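Local coordinates for protein putative phosphomethylpyrimidine kinase (Bacteroides thetaiotaomicron, PDB 3MBH) that probably phosphorylates pyridoxal with ATP as a kinase of the ribokinase-like superfamily, and binds pyridoxal in its substrate pocket, at residues T249-Q254 with E273-N278; Q254-T259 with E268-E273; Y170-S175 with Y199-Q204. All coordinates share one frame; numbering follows the deposited sequence. Where two conformers were deposited one is given.

Contact 1 (T249-Q254 with E273-N278); sequences TQFILQ and EKVLHN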
# COMPACT_ATOMS: atom_id res chain seq x y z
N THR A 249 -1.63 21.30 -1.83
CA THR A 249 -0.57 21.80 -2.67
C THR A 249 0.36 20.68 -3.19
O THR A 249 0.78 20.71 -4.35
CB THR A 249 0.21 22.94 -1.97
OG1 THR A 249 0.67 22.54 -0.67
CG2 THR A 249 -0.71 24.23 -1.85
N GLN A 250 0.66 19.68 -2.36
CA GLN A 250 1.52 18.59 -2.77
C GLN A 250 0.86 17.71 -3.82
O GLN A 250 1.51 17.29 -4.76
CB GLN A 250 2.04 17.83 -1.56
CG GLN A 250 3.02 18.80 -0.81
CD GLN A 250 3.65 18.21 0.42
OE1 GLN A 250 3.98 17.01 0.43
NE2 GLN A 250 3.81 19.03 1.49
N PHE A 251 -0.44 17.50 -3.69
CA PHE A 251 -1.20 16.70 -4.65
C PHE A 251 -1.18 17.39 -5.98
O PHE A 251 -0.88 16.76 -6.97
CB PHE A 251 -2.65 16.50 -4.19
CG PHE A 251 -3.45 15.61 -5.06
CD1 PHE A 251 -3.17 14.26 -5.14
CD2 PHE A 251 -4.50 16.13 -5.82
CE1 PHE A 251 -3.95 13.42 -5.97
CE2 PHE A 251 -5.28 15.31 -6.60
CZ PHE A 251 -4.99 13.95 -6.69
N ILE A 252 -1.45 18.68 -6.00
CA ILE A 252 -1.44 19.46 -7.24
C ILE A 252 -0.04 19.48 -7.88
O ILE A 252 0.06 19.37 -9.09
CB ILE A 252 -1.92 20.92 -7.02
CG1 ILE A 252 -3.41 20.92 -6.67
CG2 ILE A 252 -1.66 21.79 -8.28
CD1 ILE A 252 -3.86 22.24 -6.04
N LEU A 253 1.00 19.62 -7.08
CA LEU A 253 2.37 19.61 -7.61
C LEU A 253 2.67 18.32 -8.34
O LEU A 253 3.21 18.34 -9.43
CB LEU A 253 3.42 19.84 -6.51
CG LEU A 253 4.90 19.90 -6.92
CD1 LEU A 253 5.14 20.92 -8.07
CD2 LEU A 253 5.78 20.26 -5.67
N GLN A 254 2.25 17.22 -7.74
CA GLN A 254 2.41 15.89 -8.33
C GLN A 254 1.65 15.75 -9.61
O GLN A 254 2.19 15.23 -10.56
CB GLN A 254 1.96 14.81 -7.34
CG GLN A 254 2.82 14.74 -6.19
CD GLN A 254 2.40 13.66 -5.28
OE1 GLN A 254 2.88 12.53 -5.45
NE2 GLN A 254 1.45 13.94 -4.37
N GLU A 273 -5.72 11.28 -12.74
CA GLU A 273 -5.81 9.81 -12.59
C GLU A 273 -4.52 9.19 -12.37
O GLU A 273 -4.41 8.14 -11.71
CB GLU A 273 -6.55 9.14 -13.76
CG GLU A 273 -8.00 9.58 -13.79
CD GLU A 273 -8.22 10.91 -14.37
OE1 GLU A 273 -7.26 11.51 -14.96
OE2 GLU A 273 -9.37 11.38 -14.24
N LYS A 274 -3.49 9.89 -12.78
CA LYS A 274 -2.17 9.38 -12.62
C LYS A 274 -1.68 9.56 -11.20
O LYS A 274 -0.83 8.78 -10.74
CB LYS A 274 -1.26 10.09 -13.65
CG LYS A 274 0.06 9.55 -13.85
CD LYS A 274 0.13 8.33 -14.72
CE LYS A 274 1.60 7.80 -14.57
NZ LYS A 274 1.88 6.58 -15.31
N VAL A 275 -2.22 10.50 -10.44
CA VAL A 275 -1.70 10.72 -9.08
C VAL A 275 -2.70 10.47 -7.97
O VAL A 275 -2.39 10.63 -6.79
CB VAL A 275 -1.10 12.12 -8.94
CG1 VAL A 275 0.15 12.23 -9.85
CG2 VAL A 275 -2.16 13.23 -9.23
N LEU A 276 -3.88 10.04 -8.33
CA LEU A 276 -4.97 9.93 -7.39
C LEU A 276 -4.64 9.01 -6.19
O LEU A 276 -5.00 9.31 -5.05
CB LEU A 276 -6.20 9.42 -8.15
CG LEU A 276 -7.60 9.51 -7.56
CD1 LEU A 276 -7.99 10.95 -7.20
CD2 LEU A 276 -8.59 8.89 -8.59
N HIS A 277 -3.93 7.92 -6.41
CA HIS A 277 -3.60 7.06 -5.30
C HIS A 277 -2.57 7.63 -4.36
O HIS A 277 -2.28 7.00 -3.36
CB HIS A 277 -3.27 5.64 -5.80
CG HIS A 277 -4.43 5.02 -6.53
ND1 HIS A 277 -5.32 4.16 -5.92
CD2 HIS A 277 -4.90 5.22 -7.79
CE1 HIS A 277 -6.25 3.81 -6.80
NE2 HIS A 277 -6.04 4.46 -7.93
N ASN A 278 -2.05 8.83 -4.61
CA ASN A 278 -1.14 9.44 -3.66
C ASN A 278 -1.81 10.31 -2.63
O ASN A 278 -1.15 10.76 -1.70
CB ASN A 278 -0.04 10.20 -4.38
CG ASN A 278 0.74 9.31 -5.29
OD1 ASN A 278 1.16 8.21 -4.90
ND2 ASN A 278 0.92 9.74 -6.50

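Contact 2 (Q254-T259 with E268-E273); sequences QGIRAT and EGILLE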
# COMPACT_ATOMS: atom_id res chain seq x y z
N GLN A 254 2.25 17.22 -7.74
CA GLN A 254 2.41 15.89 -8.33
C GLN A 254 1.65 15.75 -9.61
O GLN A 254 2.19 15.23 -10.56
CB GLN A 254 1.96 14.81 -7.34
CG GLN A 254 2.82 14.74 -6.19
CD GLN A 254 2.40 13.66 -5.28
OE1 GLN A 254 2.88 12.53 -5.45
NE2 GLN A 254 1.45 13.94 -4.37
N GLY A 255 0.41 16.24 -9.61
CA GLY A 255 -0.41 16.28 -10.81
C GLY A 255 0.16 17.13 -11.95
O GLY A 255 -0.03 16.81 -13.11
N ILE A 256 0.84 18.21 -11.62
CA ILE A 256 1.49 19.06 -12.62
C ILE A 256 2.77 18.39 -13.15
O ILE A 256 2.96 18.28 -14.38
CB ILE A 256 1.74 20.48 -12.08
CG1 ILE A 256 0.38 21.21 -11.94
CG2 ILE A 256 2.74 21.32 -13.01
CD1 ILE A 256 0.43 22.54 -11.11
N ARG A 257 3.62 17.94 -12.22
CA ARG A 257 4.86 17.17 -12.49
C ARG A 257 4.67 15.95 -13.40
O ARG A 257 5.60 15.51 -14.07
CB ARG A 257 5.46 16.68 -11.16
CG ARG A 257 6.50 17.60 -10.53
CD ARG A 257 6.57 17.45 -9.01
NE ARG A 257 7.48 16.40 -8.55
CZ ARG A 257 8.75 16.59 -8.24
NH1 ARG A 257 9.47 15.58 -7.81
NH2 ARG A 257 9.31 17.77 -8.36
N ALA A 258 3.47 15.36 -13.35
CA ALA A 258 3.11 14.19 -14.15
C ALA A 258 2.91 14.58 -15.62
O ALA A 258 3.02 13.73 -16.48
CB ALA A 258 1.85 13.47 -13.54
N THR A 259 2.65 15.85 -15.93
CA THR A 259 2.49 16.31 -17.33
C THR A 259 3.80 16.67 -18.01
O THR A 259 3.80 17.04 -19.20
CB THR A 259 1.59 17.57 -17.44
OG1 THR A 259 2.28 18.73 -16.97
CG2 THR A 259 0.28 17.38 -16.74
N GLU A 268 -6.03 20.49 -20.62
CA GLU A 268 -6.66 19.22 -20.18
C GLU A 268 -6.58 19.08 -18.67
O GLU A 268 -7.24 18.21 -18.09
CB GLU A 268 -6.07 18.02 -20.91
CG GLU A 268 -6.48 18.00 -22.37
CD GLU A 268 -5.93 16.86 -23.17
OE1 GLU A 268 -5.46 15.89 -22.56
OE2 GLU A 268 -5.98 16.93 -24.42
N GLY A 269 -5.77 19.92 -18.02
CA GLY A 269 -5.64 19.89 -16.58
C GLY A 269 -4.47 19.09 -16.06
O GLY A 269 -3.67 18.52 -16.83
N ILE A 270 -4.38 19.04 -14.75
CA ILE A 270 -3.45 18.10 -14.08
C ILE A 270 -3.74 16.66 -14.43
O ILE A 270 -4.88 16.34 -14.85
CB ILE A 270 -3.39 18.34 -12.56
CG1 ILE A 270 -4.69 17.93 -11.86
CG2 ILE A 270 -3.07 19.80 -12.34
CD1 ILE A 270 -4.58 17.66 -10.35
N LEU A 271 -2.73 15.79 -14.38
CA LEU A 271 -2.98 14.39 -14.66
C LEU A 271 -3.52 13.66 -13.42
O LEU A 271 -2.82 12.85 -12.79
CB LEU A 271 -1.78 13.67 -15.22
CG LEU A 271 -1.56 13.73 -16.70
CD1 LEU A 271 -0.39 12.81 -17.01
CD2 LEU A 271 -2.79 13.37 -17.55
N LEU A 272 -4.76 14.00 -13.11
CA LEU A 272 -5.45 13.57 -11.92
C LEU A 272 -5.37 12.05 -11.72
O LEU A 272 -4.94 11.57 -10.65
CB LEU A 272 -6.93 14.05 -12.00
CG LEU A 272 -7.69 13.71 -10.71
CD1 LEU A 272 -6.97 14.35 -9.44
CD2 LEU A 272 -9.12 14.20 -10.83
N GLU A 273 -5.72 11.28 -12.74
CA GLU A 273 -5.81 9.81 -12.59
C GLU A 273 -4.52 9.19 -12.37
O GLU A 273 -4.41 8.14 -11.71
CB GLU A 273 -6.55 9.14 -13.76
CG GLU A 273 -8.00 9.58 -13.79
CD GLU A 273 -8.22 10.91 -14.37
OE1 GLU A 273 -7.26 11.51 -14.96
OE2 GLU A 273 -9.37 11.38 -14.24

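Contact 3 (Y170-S175 with Y199-Q204); sequences YLRLLS and YAYNRQ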
# COMPACT_ATOMS: atom_id res chain seq x y z
N TYR A 170 -6.41 41.36 3.71
CA TYR A 170 -7.50 40.86 2.85
C TYR A 170 -8.19 39.63 3.47
O TYR A 170 -9.40 39.46 3.41
CB TYR A 170 -6.99 40.48 1.47
CG TYR A 170 -6.25 41.52 0.67
CD1 TYR A 170 -6.71 42.82 0.56
CD2 TYR A 170 -5.11 41.16 -0.06
CE1 TYR A 170 -6.02 43.77 -0.22
CE2 TYR A 170 -4.41 42.11 -0.83
CZ TYR A 170 -4.87 43.41 -0.90
OH TYR A 170 -4.16 44.32 -1.69
N LEU A 171 -7.38 38.74 4.05
CA LEU A 171 -7.90 37.49 4.68
C LEU A 171 -8.91 37.86 5.79
O LEU A 171 -10.00 37.33 5.86
CB LEU A 171 -6.75 36.65 5.23
CG LEU A 171 -5.92 35.88 4.18
CD1 LEU A 171 -4.66 35.48 4.83
CD2 LEU A 171 -6.65 34.61 3.62
N ARG A 172 -8.51 38.79 6.63
CA ARG A 172 -9.34 39.23 7.72
C ARG A 172 -10.63 39.92 7.22
O ARG A 172 -11.70 39.70 7.80
CB ARG A 172 -8.50 40.13 8.63
CG ARG A 172 -9.23 40.75 9.77
CD ARG A 172 -9.89 39.72 10.62
NE ARG A 172 -10.34 40.30 11.87
CZ ARG A 172 -10.80 39.58 12.89
NH1 ARG A 172 -10.91 38.25 12.77
NH2 ARG A 172 -11.17 40.19 14.00
N LEU A 173 -10.55 40.74 6.16
CA LEU A 173 -11.73 41.46 5.62
C LEU A 173 -12.74 40.46 5.10
O LEU A 173 -13.93 40.60 5.33
CB LEU A 173 -11.38 42.38 4.46
CG LEU A 173 -10.70 43.71 4.69
CD1 LEU A 173 -10.50 44.38 3.32
CD2 LEU A 173 -11.50 44.65 5.64
N LEU A 174 -12.26 39.45 4.38
CA LEU A 174 -13.11 38.39 3.92
C LEU A 174 -13.69 37.55 5.08
O LEU A 174 -14.86 37.18 5.04
CB LEU A 174 -12.38 37.52 2.88
CG LEU A 174 -12.18 38.11 1.46
CD1 LEU A 174 -11.46 37.03 0.62
CD2 LEU A 174 -13.47 38.56 0.82
N SER A 175 -12.90 37.27 6.12
CA SER A 175 -13.43 36.50 7.25
C SER A 175 -14.51 37.28 8.01
O SER A 175 -15.48 36.73 8.49
CB SER A 175 -12.35 36.12 8.23
OG SER A 175 -12.92 35.41 9.30
N TYR A 199 -2.19 31.62 0.86
CA TYR A 199 -2.29 32.28 2.16
C TYR A 199 -3.62 31.83 2.77
O TYR A 199 -4.56 31.51 2.02
CB TYR A 199 -2.26 33.77 2.00
CG TYR A 199 -0.94 34.36 1.61
CD1 TYR A 199 -0.47 34.29 0.29
CD2 TYR A 199 -0.16 35.04 2.55
CE1 TYR A 199 0.77 34.88 -0.05
CE2 TYR A 199 1.04 35.63 2.22
CZ TYR A 199 1.51 35.53 0.93
OH TYR A 199 2.71 36.17 0.65
N ALA A 200 -3.68 31.71 4.10
CA ALA A 200 -4.92 31.29 4.77
C ALA A 200 -5.02 31.91 6.16
O ALA A 200 -4.00 32.29 6.81
CB ALA A 200 -4.99 29.77 4.89
N TYR A 201 -6.25 32.02 6.61
CA TYR A 201 -6.57 32.54 7.92
C TYR A 201 -7.65 31.66 8.56
O TYR A 201 -8.57 31.23 7.91
CB TYR A 201 -6.97 33.99 7.81
CG TYR A 201 -7.50 34.54 9.08
CD1 TYR A 201 -6.65 34.80 10.11
CD2 TYR A 201 -8.86 34.81 9.24
CE1 TYR A 201 -7.11 35.28 11.32
CE2 TYR A 201 -9.34 35.30 10.42
CZ TYR A 201 -8.46 35.55 11.45
OH TYR A 201 -8.87 36.04 12.64
N ASN A 202 -7.51 31.39 9.84
CA ASN A 202 -8.51 30.65 10.62
C ASN A 202 -8.89 31.58 11.74
O ASN A 202 -8.07 31.90 12.62
CB ASN A 202 -7.92 29.32 11.16
CG ASN A 202 -8.97 28.40 11.68
OD1 ASN A 202 -10.11 28.80 11.91
ND2 ASN A 202 -8.62 27.15 11.86
N ARG A 203 -10.13 32.02 11.73
CA ARG A 203 -10.60 32.93 12.77
C ARG A 203 -10.55 32.19 14.12
O ARG A 203 -10.28 32.78 15.14
CB ARG A 203 -12.03 33.41 12.46
CG ARG A 203 -12.55 34.53 13.41
CD ARG A 203 -13.92 35.10 12.95
NE ARG A 203 -14.90 34.03 12.70
CZ ARG A 203 -15.67 33.89 11.60
NH1 ARG A 203 -15.62 34.78 10.60
NH2 ARG A 203 -16.52 32.85 11.49
N GLN A 204 -10.76 30.88 14.10
CA GLN A 204 -10.66 30.12 15.30
C GLN A 204 -9.17 29.89 15.63
O GLN A 204 -8.52 29.02 15.02
CB GLN A 204 -11.37 28.82 15.13
CG GLN A 204 -11.24 27.96 16.32
CD GLN A 204 -12.16 28.35 17.44
OE1 GLN A 204 -13.31 28.83 17.21
NE2 GLN A 204 -11.68 28.13 18.67

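Contact 1 (T249-Q254 with E273-N278)
Phe251 and Val275 make the apolar half of this contact, in which helix 241-257 meets the short, weakly bonded helix 272-275 and the 3-10 turn that follows it. Phe251 reaches across because its CG stands anti to the backbone N (chi1 -176°), which swings the ring toward 273-278. CG2 of Val275 stands above the ring plane near its rim, 3.7 Å from CE1, whereas the CA of Leu276 meets the ring at its edge, in plane, 3.9 Å from CE1. Val275 O also lies at the ring edge, 3.3 Å from CE1 of Phe251, and accepts the backbone N of Asn278, which closes the turn. A flat ring suits this place: one residue offers its edge to the backbone and its rim to the valine methyl. Beyond the pair, Phe251 also touches Ile30 of helix 24-33 and Thr226 of helix 223-236, so its ring lies among three helices. The other methyl of Val275, CG1, turns to the main chain of the long helix and rests 3.7 Å from Gln254 O; the beta-branched side chain thus spreads one methyl to each partner.

The amide contact is looser. Gln254 runs out extended beyond CG, and its OE1 stops 3.6 Å from ND2 of Asn278, the two amide planes 25° apart. Its NE2 makes a weak bond to Gln250 O, one turn back on the same helix.

Next to Asn278, His277 points away from the long helix; it is a zinc ligand in a structure of this protein, although no zinc is bound to this chain. The chemistry therefore implies a junction held by buried apolar packing, with two amides that cross without a clear bond and so add little directional hold.

Contact 2 (Q254-T259 with E268-E273)
Leu271 faces the C-terminal part of helix 241-257 and the residues that follow, and its side chain can be followed outward atom by atom. CB lies 4.0 Å from CB of Ala258, a residue small enough to let the two backbones approach. CG comes next, 4.1 Å from the methyl CG2 of Thr259. At the tip CD1 settles 3.6 Å from Ala258 O, packing chiefly against the main chain, with CB of Ala258 also near.

The backbone of the same leucine supplies the polar link. Its N donates to Gly255 O over 3.2 Å, nearly straight at 165°, with the donor tilted 33° from the carbonyl plane. Glycine suits position 255 because a CB there would run into CD1 of Ile270. Ile270 brings its own CB to 3.7 Å from Gly255 O and its CG2 to 3.7 Å from CG1 of Ile256.

Thr259 is set by its hydroxyl: with chi1 at 74°, OG1 donates back to Ile256 O, which also accepts the Thr259 backbone N, and CG2 is left facing Leu271. Gly269 has a positive phi, at which any side chain would press on the preceding carbonyl; its O accepts from Tyr264.

Leu271 is also the centre of an inverse gamma turn, which brings the returning chain back against the C-terminal part of helix 241-257, just before helix 272-275, in this ribokinase-like fold.

Contact 3 (Y170-S175 with Y199-Q204)
Helix 170-175 and strand 199-202 cross at -45°, their axes 8.4 Å apart at the closest, with Leu171 opposite Tyr201; this is a helix packed on the central sheet of the alpha/beta ribokinase-like fold. Leu171 is the apolar contact point. Its CB lies 3.7 Å from CB of Tyr201, while CD1 lies over the strand's main chain, 3.8 Å from Ala200 O, a place that suits a branched aliphatic, whose methyls can spread over the strand.

Tyr201 has CG anti to the backbone N (chi1 171°), which carries the ring along the helix surface toward Ser175. CE2 is 3.8 Å from Ser175 CB, and Ser175 OG, itself hydrogen-bonded to Pro179 O, sits at the ring edge, in its plane. The Tyr201 hydroxyl bonds to Asn206 OD1. Replacing Tyr201 by an alanine would probably open a gap beside Ser175 and next to the Arg203 N, and leave Asn206 OD1 without its hydroxyl partner.

Arg203, just past the strand, suits the polar margin: its long chain, bent at chi3, passes Ser175 to give NH1 a hydrogen bond to Gly178 O. Its backbone N stands 3.6 Å above one face of the Tyr201 ring, offset toward the rim.

Contacts 1 and 2 form one continuous junction between helix 241-257 and the chain that becomes helix 272-275: they share Gln254 and Glu273, their centres are 7 Å apart, and contact 2 is nested inside the loop that contact 1 closes. They touch through Phe251 CZ and Leu272 CD1, 3.4 Å apart. Contact 3 stands elsewhere, its centre about 27 Å from that of contact 1, and joins a helix to the sheet. All three are largely buried, yet differ in chemistry. Contact 1 relies on side-chain packing, contact 2 adds a backbone hydrogen bond, and contact 3 shades from an aliphatic centre to partly exposed arginines at its margin.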